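Local atomic coordinates of acyl-CoA thioester hydrolase ybgC (Escherichia coli K-12, PDB entry 3GRH), a protein that is a putative thioesterase of the outer membrane, related to pectinesterases, yet neither binds pectin nor shows pectinesterase activity. Residues S193-Q199 and V226-G232; F48-Y53 and Q351-R355; P32-P38 and F379-T383; F295-N299 and N329-D333; E137-D141 and Q206-I210. All blocks are in the same frame, centred on the assembly; numbering follows the deposited sequence.

Interaction 1. Residues S193-Q199 and V226-G232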
# COMPACT_ATOMS: atom_id res chain seq x y z
N SER A 193 -6.96 -9.93 7.69
CA SER A 193 -6.16 -10.94 6.98
C SER A 193 -4.69 -10.56 6.86
O SER A 193 -3.95 -11.26 6.26
CB SER A 193 -6.70 -11.18 5.54
OG SER A 193 -6.48 -10.01 4.74
N ALA A 194 -4.27 -9.45 7.44
CA ALA A 194 -2.89 -9.01 7.28
C ALA A 194 -1.87 -9.81 8.03
O ALA A 194 -2.08 -10.04 9.23
CB ALA A 194 -2.73 -7.45 7.63
N VAL A 195 -0.74 -10.09 7.40
CA VAL A 195 0.40 -10.74 8.09
C VAL A 195 1.09 -9.72 8.98
O VAL A 195 1.43 -10.00 10.11
CB VAL A 195 1.39 -11.36 7.07
CG1 VAL A 195 2.62 -11.92 7.81
CG2 VAL A 195 0.67 -12.43 6.21
N PHE A 196 1.37 -8.55 8.42
CA PHE A 196 2.06 -7.47 9.10
C PHE A 196 1.06 -6.34 9.15
O PHE A 196 0.62 -5.85 8.12
CB PHE A 196 3.32 -7.05 8.31
CG PHE A 196 4.26 -6.24 9.03
CD1 PHE A 196 5.51 -6.75 9.43
CD2 PHE A 196 3.96 -4.99 9.40
CE1 PHE A 196 6.38 -5.98 10.11
CE2 PHE A 196 4.87 -4.20 10.18
CZ PHE A 196 6.07 -4.75 10.50
N TRP A 197 0.69 -5.93 10.36
CA TRP A 197 -0.29 -4.84 10.56
C TRP A 197 0.27 -3.88 11.55
O TRP A 197 0.61 -4.22 12.65
CB TRP A 197 -1.56 -5.42 11.10
CG TRP A 197 -2.64 -4.48 11.49
CD1 TRP A 197 -2.75 -3.17 11.17
CD2 TRP A 197 -3.82 -4.80 12.25
NE1 TRP A 197 -3.89 -2.65 11.72
CE2 TRP A 197 -4.53 -3.61 12.43
CE3 TRP A 197 -4.26 -5.94 12.92
CZ2 TRP A 197 -5.71 -3.55 13.15
CZ3 TRP A 197 -5.45 -5.89 13.57
CH2 TRP A 197 -6.15 -4.72 13.71
N SER A 198 0.45 -2.67 11.07
CA SER A 198 0.95 -1.57 11.92
C SER A 198 -0.03 -0.46 12.08
O SER A 198 -0.64 -0.06 11.11
CB SER A 198 2.19 -1.02 11.32
OG SER A 198 2.72 0.08 12.07
N GLN A 199 -0.17 0.01 13.33
CA GLN A 199 -0.80 1.29 13.60
C GLN A 199 0.20 2.30 14.11
O GLN A 199 -0.16 3.38 14.61
CB GLN A 199 -1.89 1.14 14.62
CG GLN A 199 -2.93 0.15 14.17
CD GLN A 199 -4.23 0.50 14.74
OE1 GLN A 199 -4.33 0.81 15.95
NE2 GLN A 199 -5.23 0.60 13.88
N VAL A 226 -4.07 -9.96 2.79
CA VAL A 226 -3.16 -8.84 2.91
C VAL A 226 -1.82 -9.27 3.43
O VAL A 226 -1.72 -10.04 4.39
CB VAL A 226 -3.79 -7.75 3.85
CG1 VAL A 226 -2.81 -6.59 4.03
CG2 VAL A 226 -5.14 -7.28 3.33
N ALA A 227 -0.76 -8.76 2.79
CA ALA A 227 0.60 -8.94 3.24
C ALA A 227 0.91 -7.88 4.29
O ALA A 227 1.23 -8.19 5.38
CB ALA A 227 1.55 -8.87 2.11
N LEU A 228 0.82 -6.61 3.91
CA LEU A 228 1.19 -5.47 4.80
C LEU A 228 -0.02 -4.57 4.86
O LEU A 228 -0.46 -4.09 3.87
CB LEU A 228 2.33 -4.71 4.20
CG LEU A 228 2.76 -3.50 4.99
CD1 LEU A 228 3.06 -3.70 6.46
CD2 LEU A 228 4.03 -2.97 4.26
N ARG A 229 -0.45 -4.26 6.08
CA ARG A 229 -1.43 -3.22 6.35
C ARG A 229 -0.80 -2.16 7.20
O ARG A 229 -0.14 -2.47 8.20
CB ARG A 229 -2.57 -3.80 7.09
CG ARG A 229 -3.55 -2.80 7.59
CD ARG A 229 -4.78 -3.33 8.18
NE ARG A 229 -5.56 -2.29 8.87
CZ ARG A 229 -6.60 -2.57 9.65
NH1 ARG A 229 -7.03 -3.83 9.79
NH2 ARG A 229 -7.17 -1.61 10.31
N THR A 230 -0.96 -0.91 6.80
CA THR A 230 -0.41 0.18 7.60
C THR A 230 -1.48 1.24 7.80
O THR A 230 -2.15 1.62 6.87
CB THR A 230 0.93 0.72 7.08
OG1 THR A 230 1.35 1.84 7.88
CG2 THR A 230 0.84 1.18 5.67
N ASP A 231 -1.65 1.64 9.06
CA ASP A 231 -2.67 2.67 9.43
C ASP A 231 -2.01 3.92 10.03
O ASP A 231 -2.71 4.94 10.24
CB ASP A 231 -3.63 2.12 10.53
CG ASP A 231 -4.32 0.82 10.19
OD1 ASP A 231 -4.30 0.41 9.00
OD2 ASP A 231 -4.86 0.17 11.18
N GLY A 232 -0.69 3.89 10.28
CA GLY A 232 0.01 4.99 10.90
C GLY A 232 0.28 6.15 9.96
O GLY A 232 0.30 6.01 8.75
O HOH W 1 1.82 2.17 10.60
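W197 and R229 lie side by side on neighbouring parallel strands of the right-handed beta-helix that pectinesterases share. The axes of strands 196-198 and 228-230 approach to 4.7 Å, F196, W197 and S198 pairing with L228, R229 and T230. The backbone bonds are regular: F196 N gives to A227 O, R229 N to F196 O at 2.8 Å, S198 N to R229 O, and D231 N to S198 O. Ahead of the strands, V226 N donates to S193 OG, which is also bonded to V190.

The guanidinium of R229 stacks flat on the indole, centres 3.9 Å apart and planes at 23°. The chain, extended from CG to NE, slides along W197 and sets CD over the five-membered ring, a CH-pi contact. R229 NE forms a salt bridge with D231 OD1 at 3.0 Å, meeting the syn lone pair in the guanidinium plane, while NH1 bonds N258. These bonds probably hold the guanidinium flat against W197.

Among apolar contacts, F196 CD2 meets L228 CD1 at 3.3 Å on one side of the sheet, and A194 CB touches V226 CG1.

Two N-H groups converge on D231 OD2. W197 NE1 reaches it in the indole plane but from above the carboxylate plane, 3.0 Å away; Q199, whose OE1 bonds Y175 OH, brings NE2 to the anti lone pair at 2.8 Å, with an N-H...O angle of 170°.

Interaction 2. Residues F48-Y53 and Q351-R355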
# COMPACT_ATOMS: atom_id res chain seq x y z
N PHE A 48 -0.16 17.55 -8.10
CA PHE A 48 -0.04 16.12 -7.81
C PHE A 48 1.36 15.64 -7.67
O PHE A 48 1.89 14.83 -8.41
CB PHE A 48 -0.82 15.27 -8.86
CG PHE A 48 -2.26 15.53 -8.87
CD1 PHE A 48 -3.06 15.23 -7.78
CD2 PHE A 48 -2.84 16.11 -9.96
CE1 PHE A 48 -4.40 15.52 -7.79
CE2 PHE A 48 -4.16 16.40 -9.99
CZ PHE A 48 -4.95 16.11 -8.89
N ASP A 49 2.01 16.22 -6.70
CA ASP A 49 3.35 15.81 -6.29
C ASP A 49 3.45 15.53 -4.85
O ASP A 49 2.52 15.75 -4.08
CB ASP A 49 4.30 16.90 -6.76
CG ASP A 49 4.10 18.21 -6.06
OD1 ASP A 49 3.12 18.35 -5.31
OD2 ASP A 49 5.00 19.11 -6.22
N ALA A 50 4.58 14.99 -4.38
CA ALA A 50 4.63 14.48 -3.08
C ALA A 50 4.32 15.52 -2.06
O ALA A 50 3.63 15.25 -1.12
CB ALA A 50 6.04 13.82 -2.84
N GLN A 51 4.74 16.79 -2.26
CA GLN A 51 4.48 17.83 -1.29
C GLN A 51 3.00 18.15 -1.08
O GLN A 51 2.58 18.64 -0.02
CB GLN A 51 5.28 19.08 -1.61
CG GLN A 51 4.91 19.82 -2.83
CD GLN A 51 5.87 20.98 -3.16
OE1 GLN A 51 6.42 21.04 -4.27
NE2 GLN A 51 6.05 21.90 -2.22
N HIS A 52 2.18 17.96 -2.11
CA HIS A 52 0.75 18.11 -1.95
C HIS A 52 0.12 16.94 -1.32
O HIS A 52 -0.78 17.06 -0.42
CB HIS A 52 0.12 18.43 -3.35
CG HIS A 52 0.33 19.84 -3.78
ND1 HIS A 52 1.48 20.25 -4.41
CD2 HIS A 52 -0.48 20.93 -3.73
CE1 HIS A 52 1.41 21.54 -4.68
NE2 HIS A 52 0.23 21.98 -4.29
N TYR A 53 0.59 15.76 -1.67
CA TYR A 53 0.04 14.53 -1.01
C TYR A 53 0.37 14.46 0.44
O TYR A 53 -0.37 13.88 1.23
CB TYR A 53 0.50 13.22 -1.70
CG TYR A 53 -0.24 12.84 -2.95
CD1 TYR A 53 -0.06 13.53 -4.12
CD2 TYR A 53 -1.14 11.80 -2.96
CE1 TYR A 53 -0.78 13.26 -5.24
CE2 TYR A 53 -1.82 11.50 -4.09
CZ TYR A 53 -1.66 12.24 -5.25
OH TYR A 53 -2.42 11.95 -6.38
N GLN A 351 -8.85 8.08 -5.52
CA GLN A 351 -8.01 8.94 -6.23
C GLN A 351 -6.60 8.36 -6.45
O GLN A 351 -5.98 7.84 -5.52
CB GLN A 351 -7.88 10.22 -5.45
CG GLN A 351 -7.34 11.36 -6.30
CD GLN A 351 -5.89 11.61 -6.35
OE1 GLN A 351 -5.11 11.09 -5.57
NE2 GLN A 351 -5.50 12.45 -7.30
N VAL A 352 -6.14 8.41 -7.69
CA VAL A 352 -4.79 7.94 -8.04
C VAL A 352 -4.27 8.66 -9.20
O VAL A 352 -5.01 8.95 -10.15
CB VAL A 352 -4.72 6.46 -8.24
CG1 VAL A 352 -5.68 6.02 -9.19
CG2 VAL A 352 -3.29 6.02 -8.66
N VAL A 353 -3.00 9.05 -9.11
CA VAL A 353 -2.25 9.61 -10.23
C VAL A 353 -1.04 8.74 -10.49
O VAL A 353 -0.28 8.47 -9.57
CB VAL A 353 -1.81 11.04 -9.95
CG1 VAL A 353 -0.84 11.56 -10.96
CG2 VAL A 353 -3.00 11.98 -9.87
N ILE A 354 -0.84 8.32 -11.71
CA ILE A 354 0.36 7.65 -12.14
C ILE A 354 1.10 8.56 -13.08
O ILE A 354 0.55 8.97 -14.10
CB ILE A 354 0.04 6.31 -12.83
CG1 ILE A 354 -0.66 5.35 -11.91
CG2 ILE A 354 1.39 5.62 -13.29
CD1 ILE A 354 -1.16 4.07 -12.67
N ARG A 355 2.30 8.97 -12.67
CA ARG A 355 3.10 9.94 -13.43
C ARG A 355 4.51 9.54 -13.64
O ARG A 355 5.10 8.85 -12.82
CB ARG A 355 3.05 11.34 -12.83
CG ARG A 355 3.55 11.44 -11.45
CD ARG A 355 3.41 12.88 -10.90
NE ARG A 355 4.25 13.82 -11.67
CZ ARG A 355 4.08 15.14 -11.69
NH1 ARG A 355 3.24 15.76 -10.93
NH2 ARG A 355 4.95 15.84 -12.45
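The ring of F48 lies against V353, whose CG2 methyl sits over one face, 4.0 Å from the ring centroid and offset toward the rim, a CH-pi contact. This is the close-packed part of the interaction. The same methyl is 3.5 Å from Y53 OH, so it touches both aromatic side chains that the N-terminal segment presents to strand 351-355. The amide of Q351 comes in beside them: a bend at chi2 (-92°) turns its NE2 toward the F48 ring, 3.3 Å from CE1, and lets the same nitrogen donate to Y53 OH. That bond is long, 3.3 Å, though Y53 OH lies in the plane of the amide. Q351 OE1 accepts from G320 N, which fixes which way the amide faces, and Y53 meets Y319 edge-to-face.

Toward R355 the contact thins and becomes partly exposed. Its side chain, bent at chi3, carries NH1 to F48 O at 3.0 Å; the donor stands well above the carbonyl plane. NH1 also makes a weak bond to A45 O. The carboxylate of D49, at the N-cap of helix 50-53, leads away from the strand and bonds H52 ND1 through OD1 at 2.7 Å.

The strand belongs to a parallel sheet of the beta-helix, against which the N-terminal segment with its short helix packs. The polar links between the two segments are an arginine to a backbone carbonyl and a glutamine to a phenol, so the attachment rests on neutral acceptors and buried apolar packing, with no salt bridge between them.

Interaction 3. Residues P32-P38 and F379-T383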
# COMPACT_ATOMS: atom_id res chain seq x y z
N PRO A 32 -6.43 16.25 -23.07
CA PRO A 32 -7.01 15.71 -21.86
C PRO A 32 -7.19 14.22 -21.79
O PRO A 32 -7.73 13.76 -20.77
CB PRO A 32 -8.35 16.38 -21.85
CG PRO A 32 -8.73 16.37 -23.26
CD PRO A 32 -7.47 16.65 -24.02
N GLY A 33 -6.77 13.51 -22.84
CA GLY A 33 -6.89 12.09 -22.98
C GLY A 33 -8.27 11.75 -23.45
O GLY A 33 -8.94 12.52 -24.20
N THR A 34 -8.70 10.55 -23.07
CA THR A 34 -10.00 10.06 -23.41
C THR A 34 -10.84 9.75 -22.21
O THR A 34 -10.38 9.75 -21.07
CB THR A 34 -9.86 8.80 -24.25
OG1 THR A 34 -9.35 7.74 -23.48
CG2 THR A 34 -8.96 9.01 -25.37
N SER A 35 -12.13 9.50 -22.43
CA SER A 35 -13.00 9.08 -21.35
C SER A 35 -12.52 7.82 -20.67
O SER A 35 -12.84 7.60 -19.47
CB SER A 35 -14.42 8.86 -21.89
OG SER A 35 -14.87 10.08 -22.35
N SER A 36 -11.82 6.96 -21.41
CA SER A 36 -11.31 5.72 -20.81
C SER A 36 -9.98 5.90 -20.12
O SER A 36 -9.59 5.08 -19.34
CB SER A 36 -11.19 4.66 -21.86
OG SER A 36 -12.51 4.29 -22.27
N ARG A 37 -9.24 6.95 -20.49
CA ARG A 37 -7.85 7.16 -20.05
C ARG A 37 -7.55 8.65 -20.00
O ARG A 37 -6.94 9.22 -20.89
CB ARG A 37 -6.86 6.46 -20.98
CG ARG A 37 -5.50 6.37 -20.42
CD ARG A 37 -4.62 5.42 -21.26
NE ARG A 37 -3.45 5.04 -20.50
CZ ARG A 37 -2.65 4.05 -20.77
NH1 ARG A 37 -2.81 3.32 -21.88
NH2 ARG A 37 -1.64 3.83 -19.94
N PRO A 38 -8.01 9.31 -18.96
CA PRO A 38 -7.77 10.72 -18.88
C PRO A 38 -6.32 11.05 -18.52
O PRO A 38 -5.73 10.39 -17.68
CB PRO A 38 -8.69 11.19 -17.74
CG PRO A 38 -9.36 10.04 -17.24
CD PRO A 38 -8.91 8.80 -17.90
N PHE A 379 -16.75 2.94 -14.86
CA PHE A 379 -15.67 3.89 -14.91
C PHE A 379 -16.08 5.06 -15.79
O PHE A 379 -16.70 4.85 -16.86
CB PHE A 379 -14.40 3.32 -15.48
CG PHE A 379 -13.34 4.32 -15.57
CD1 PHE A 379 -12.69 4.75 -14.42
CD2 PHE A 379 -12.95 4.87 -16.79
CE1 PHE A 379 -11.69 5.73 -14.47
CE2 PHE A 379 -11.96 5.87 -16.83
CZ PHE A 379 -11.33 6.27 -15.68
N ALA A 380 -15.79 6.28 -15.34
CA ALA A 380 -16.11 7.50 -16.09
C ALA A 380 -15.02 8.49 -15.97
O ALA A 380 -14.79 9.05 -14.92
CB ALA A 380 -17.42 8.13 -15.52
N GLY A 381 -14.28 8.69 -17.04
CA GLY A 381 -13.17 9.57 -17.04
C GLY A 381 -13.62 10.93 -17.52
O GLY A 381 -14.40 11.03 -18.47
N ASN A 382 -13.12 11.97 -16.87
CA ASN A 382 -13.51 13.34 -17.22
C ASN A 382 -12.51 13.99 -18.15
O ASN A 382 -11.36 14.16 -17.82
CB ASN A 382 -13.56 14.20 -15.98
CG ASN A 382 -14.14 15.56 -16.21
OD1 ASN A 382 -14.49 15.98 -17.37
ND2 ASN A 382 -14.29 16.26 -15.13
N THR A 383 -12.93 14.26 -19.37
CA THR A 383 -12.04 14.89 -20.33
C THR A 383 -12.24 16.40 -20.39
O THR A 383 -11.52 17.12 -21.08
CB THR A 383 -12.15 14.31 -21.72
OG1 THR A 383 -13.49 14.49 -22.18
CG2 THR A 383 -11.75 12.89 -21.71
O HOH W 2 -15.81 6.67 -19.41
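S35 O is met from two directions: G381 N gives it a weak hydrogen bond at 3.0 Å, bent to 121° at the hydrogen, and a water donates to it at 3.1 Å. That water also donates to F379 O, so it bridges the turn of 32-38 to the loop of 379-383. The F379 ring reaches under the same turn, CE2 3.3 Å from S35 O and close to S36 O as well. With CG anti to the backbone N (chi1 177°), F379 extends toward P38, whose CD meets the ring edge at CZ, near the ring plane; the ring also meets that of W369.

Residues 33-34 and 37-38 form a small antiparallel hairpin, T34 and R37 bonding each other through both backbone N-H and C=O groups. It lies near the C-terminal end of the beta-helix, where P38 packs on W405 of strand 403-407 and R37 forms a salt bridge with E406. F379 is about 7 Å, side chain to side chain, from R340, a probable substrate-binding residue by similarity.

G381 passes close to the hairpin: a CB there would run into S35 O and P38 CG, which already stands 3.8 Å from G381 CA. Farther along, T383 turns its CG2 methyl onto the backbone of T34, 3.3 Å from the carbonyl carbon C, and P32 CB rests against T383 O at 3.3 Å.

Interaction 4. Residues F295-N299 and N329-D333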
# COMPACT_ATOMS: atom_id res chain seq x y z
N PHE A 295 5.76 -2.44 -9.68
CA PHE A 295 4.52 -3.15 -9.47
C PHE A 295 4.42 -4.27 -10.49
O PHE A 295 4.58 -4.03 -11.69
CB PHE A 295 3.36 -2.20 -9.63
CG PHE A 295 3.36 -1.05 -8.69
CD1 PHE A 295 2.69 -1.11 -7.55
CD2 PHE A 295 3.97 0.12 -9.03
CE1 PHE A 295 2.67 0.02 -6.72
CE2 PHE A 295 4.03 1.18 -8.17
CZ PHE A 295 3.35 1.09 -6.98
N ARG A 296 4.24 -5.50 -10.02
CA ARG A 296 4.17 -6.68 -10.91
C ARG A 296 2.85 -7.37 -10.71
O ARG A 296 2.46 -7.75 -9.58
CB ARG A 296 5.29 -7.67 -10.63
CG ARG A 296 5.19 -8.99 -11.40
CD ARG A 296 5.91 -8.90 -12.72
NE ARG A 296 7.33 -8.55 -12.52
CZ ARG A 296 8.26 -8.48 -13.46
NH1 ARG A 296 8.00 -8.77 -14.75
NH2 ARG A 296 9.49 -8.13 -13.11
N VAL A 297 2.13 -7.51 -11.83
CA VAL A 297 0.93 -8.33 -11.86
C VAL A 297 1.26 -9.74 -12.23
O VAL A 297 1.90 -9.94 -13.28
CB VAL A 297 -0.09 -7.77 -12.87
CG1 VAL A 297 -1.28 -8.78 -13.03
CG2 VAL A 297 -0.59 -6.47 -12.42
N VAL A 298 0.81 -10.71 -11.42
CA VAL A 298 1.05 -12.14 -11.68
C VAL A 298 -0.24 -12.77 -12.14
O VAL A 298 -1.32 -12.30 -11.77
CB VAL A 298 1.65 -12.87 -10.48
CG1 VAL A 298 3.02 -12.28 -10.15
CG2 VAL A 298 0.75 -12.77 -9.24
N ASN A 299 -0.16 -13.81 -12.95
CA ASN A 299 -1.38 -14.46 -13.42
C ASN A 299 -1.43 -15.96 -13.08
O ASN A 299 -2.16 -16.72 -13.72
CB ASN A 299 -1.59 -14.25 -14.93
CG ASN A 299 -0.60 -14.98 -15.75
OD1 ASN A 299 0.46 -15.40 -15.26
ND2 ASN A 299 -0.89 -15.10 -17.05
N ASN A 329 4.58 -3.82 -14.63
CA ASN A 329 4.76 -5.00 -15.50
C ASN A 329 3.66 -6.00 -15.29
O ASN A 329 3.33 -6.33 -14.18
CB ASN A 329 6.11 -5.60 -15.17
CG ASN A 329 7.29 -4.71 -15.59
OD1 ASN A 329 7.33 -4.29 -16.74
ND2 ASN A 329 8.24 -4.44 -14.68
N ALA A 330 3.09 -6.51 -16.37
CA ALA A 330 2.06 -7.58 -16.26
C ALA A 330 2.30 -8.70 -17.25
O ALA A 330 2.76 -8.43 -18.33
CB ALA A 330 0.72 -7.00 -16.49
N PHE A 331 2.01 -9.93 -16.84
CA PHE A 331 2.22 -11.14 -17.71
C PHE A 331 1.28 -11.23 -18.93
O PHE A 331 1.66 -10.82 -20.02
CB PHE A 331 2.15 -12.44 -16.88
CG PHE A 331 3.28 -12.58 -15.90
CD1 PHE A 331 3.15 -12.10 -14.62
CD2 PHE A 331 4.50 -13.13 -16.28
CE1 PHE A 331 4.19 -12.20 -13.71
CE2 PHE A 331 5.55 -13.21 -15.37
CZ PHE A 331 5.39 -12.76 -14.09
N GLY A 332 0.09 -11.79 -18.73
CA GLY A 332 -0.92 -12.02 -19.76
C GLY A 332 -1.08 -11.10 -20.97
O GLY A 332 -0.27 -10.19 -21.21
N ASP A 333 -2.14 -11.34 -21.74
CA ASP A 333 -2.33 -10.64 -23.01
C ASP A 333 -3.37 -9.53 -22.86
O ASP A 333 -4.52 -9.68 -23.24
CB ASP A 333 -2.75 -11.64 -24.09
CG ASP A 333 -1.66 -12.66 -24.45
OD1 ASP A 333 -0.57 -12.27 -24.97
OD2 ASP A 333 -1.91 -13.88 -24.29
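R296 folds its side chain over N329, bending at chi2 (90°) and again at chi3 so that one face of the guanidinium lies above N329 CB, with NH1 3.7 Å from that carbon. The two side chains run obliquely, their flat groups 32° apart. E294 ties them together: its OE2 forms a salt bridge with R296 NH2 and accepts from N329 ND2, while N329 OD1 bonds N360. An alanine in place of R296 would probably leave E294 without its positive partner here and strip the cover from N329 CB.

In the backbone, strands 294-297 and 327-330 pair in parallel, as successive coils of the beta-helix do: N329 N donates to F295 O, and V297 N to N329 O at 2.9 Å. On the other side of the sheet V297 CB meets A330 CB at 3.8 Å.

Past the strands, F331 turns back across the first segment. Its side chain lies alongside V298, whose CG1 is 3.7 Å from CE1, and crosses that of R296 at about a right angle, R296 CD 3.9 Å from the same CE1. The N299 amide is nearly parallel to the ring, 9° between planes, and OD1 approaches F331 CB at 3.8 Å.

Interaction 5. Residues E137-D141 and Q206-I210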
# COMPACT_ATOMS: atom_id res chain seq x y z
N GLU A 137 21.79 -9.44 2.45
CA GLU A 137 22.31 -8.72 1.23
C GLU A 137 21.19 -8.22 0.37
O GLU A 137 21.31 -7.15 -0.27
CB GLU A 137 23.29 -9.57 0.37
CG GLU A 137 23.57 -9.21 -1.31
CD GLU A 137 24.61 -8.10 -1.90
OE1 GLU A 137 25.81 -7.92 -1.44
OE2 GLU A 137 24.28 -7.44 -3.00
N LYS A 138 20.05 -8.92 0.35
CA LYS A 138 18.89 -8.48 -0.40
C LYS A 138 17.63 -8.51 0.46
O LYS A 138 17.57 -9.26 1.43
CB LYS A 138 18.64 -9.45 -1.57
CG LYS A 138 19.73 -9.36 -2.64
CD LYS A 138 19.52 -10.32 -3.78
CE LYS A 138 20.76 -10.48 -4.65
NZ LYS A 138 21.79 -11.43 -4.08
N PRO A 139 16.60 -7.80 0.04
CA PRO A 139 15.35 -7.89 0.85
C PRO A 139 14.74 -9.25 0.95
O PRO A 139 14.15 -9.60 1.99
CB PRO A 139 14.40 -6.89 0.16
CG PRO A 139 15.25 -6.01 -0.56
CD PRO A 139 16.48 -6.75 -0.97
N ILE A 140 14.99 -10.11 -0.04
CA ILE A 140 14.44 -11.47 0.00
C ILE A 140 15.05 -12.37 1.08
O ILE A 140 14.60 -13.49 1.34
CB ILE A 140 14.52 -12.09 -1.42
CG1 ILE A 140 13.59 -13.32 -1.50
CG2 ILE A 140 15.95 -12.38 -1.82
CD1 ILE A 140 12.04 -12.99 -1.46
N ASP A 141 16.17 -11.93 1.64
CA ASP A 141 16.88 -12.69 2.64
C ASP A 141 16.19 -12.74 3.99
O ASP A 141 16.50 -13.66 4.72
CB ASP A 141 18.29 -12.16 2.70
CG ASP A 141 19.09 -12.56 1.40
OD1 ASP A 141 18.85 -13.70 0.85
OD2 ASP A 141 19.97 -11.80 0.89
N GLN A 206 12.60 -1.47 6.20
CA GLN A 206 13.65 -1.47 5.20
C GLN A 206 14.25 -2.87 5.01
O GLN A 206 14.56 -3.53 6.00
CB GLN A 206 14.72 -0.48 5.58
CG GLN A 206 15.82 -0.35 4.53
CD GLN A 206 16.69 0.84 4.74
OE1 GLN A 206 17.77 0.74 5.44
NE2 GLN A 206 16.31 1.98 4.19
N ASN A 207 14.53 -3.26 3.77
CA ASN A 207 15.37 -4.40 3.47
C ASN A 207 14.84 -5.71 4.00
O ASN A 207 15.53 -6.53 4.59
CB ASN A 207 16.84 -4.20 3.88
CG ASN A 207 17.75 -5.20 3.22
OD1 ASN A 207 17.58 -5.52 2.00
ND2 ASN A 207 18.80 -5.59 3.93
N LEU A 208 13.57 -5.97 3.73
CA LEU A 208 12.92 -7.21 4.12
C LEU A 208 11.76 -7.52 3.21
O LEU A 208 11.43 -6.73 2.35
CB LEU A 208 12.45 -7.23 5.55
CG LEU A 208 11.74 -6.03 6.08
CD1 LEU A 208 10.30 -6.03 5.63
CD2 LEU A 208 11.84 -5.98 7.55
N THR A 209 11.20 -8.71 3.37
CA THR A 209 10.11 -9.23 2.54
C THR A 209 8.98 -9.55 3.44
O THR A 209 9.15 -10.20 4.44
CB THR A 209 10.51 -10.49 1.74
OG1 THR A 209 11.57 -10.07 0.86
CG2 THR A 209 9.35 -11.02 0.90
N ILE A 210 7.80 -9.12 3.03
CA ILE A 210 6.54 -9.45 3.78
C ILE A 210 5.59 -10.11 2.78
O ILE A 210 5.38 -9.59 1.72
CB ILE A 210 5.88 -8.27 4.37
CG1 ILE A 210 6.76 -7.61 5.45
CG2 ILE A 210 4.54 -8.71 4.96
CD1 ILE A 210 6.41 -6.15 5.78
O HOH W 3 19.72 -4.88 0.40
O HOH W 4 17.43 -8.64 4.22
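P139 and T209 carry the one direct hydrogen bond of this contact, but the approach starts at E137, whose carbonyl oxygen accepts from a water that also donates to N207 OD1, the water oxygen 2.7 Å from OD1. K138 O takes a second water, shared with N207 O, and its N bonds D141 OD2, bracing the 3-10 turn. P139 packs closely: its ring crosses the N207 side chain at about a right angle, CD 3.4 Å from N207 OD1. With CG anti to the backbone N (chi1 -164°), the N207 amide reaches P139, and its ND2 bonds the carbonyls of G134 and G136.

P139 O then receives T209 OG1 at 2.9 Å, the hydroxyl 60° out of the carbonyl plane. T209 OG1 also bonds N241 ND2. A valine in place of T209 would probably leave P139 O without this hydroxyl donor and take from N241 ND2 this acceptor. I140 follows, its CD1 lying alongside T209, 3.8 Å from OG1.

At N207 the chain turns a corner, with positive phi (61°), between strands 204-206 and 208-212; such a bend, passing the chain from one parallel sheet to the next, is characteristic of a beta-helix coil.

Overall arrangement
Strands 208-212 and 228-230 of the beta-helix follow each other in the chain and link interactions 5 and 1, which cross in sequence and touch, I210 packing on F196 and L228, with centres about 17 Å apart. Interaction 4 follows both, its centre about 24 Å from that of interaction 1. Interaction 2 also uses a beta-helix strand, 351-355, but like interaction 3 it brings N-terminal residues back to a late part of the chain; their loops enclose the other three, interaction 2 nested within interaction 3. Interactions 3 and 5, about 38 Å apart between centres, lie on opposite sides of the chain's centre. The N-terminal region thus packs on strand 351-355 and loop 379-383, toward the C-terminal end of the solenoid.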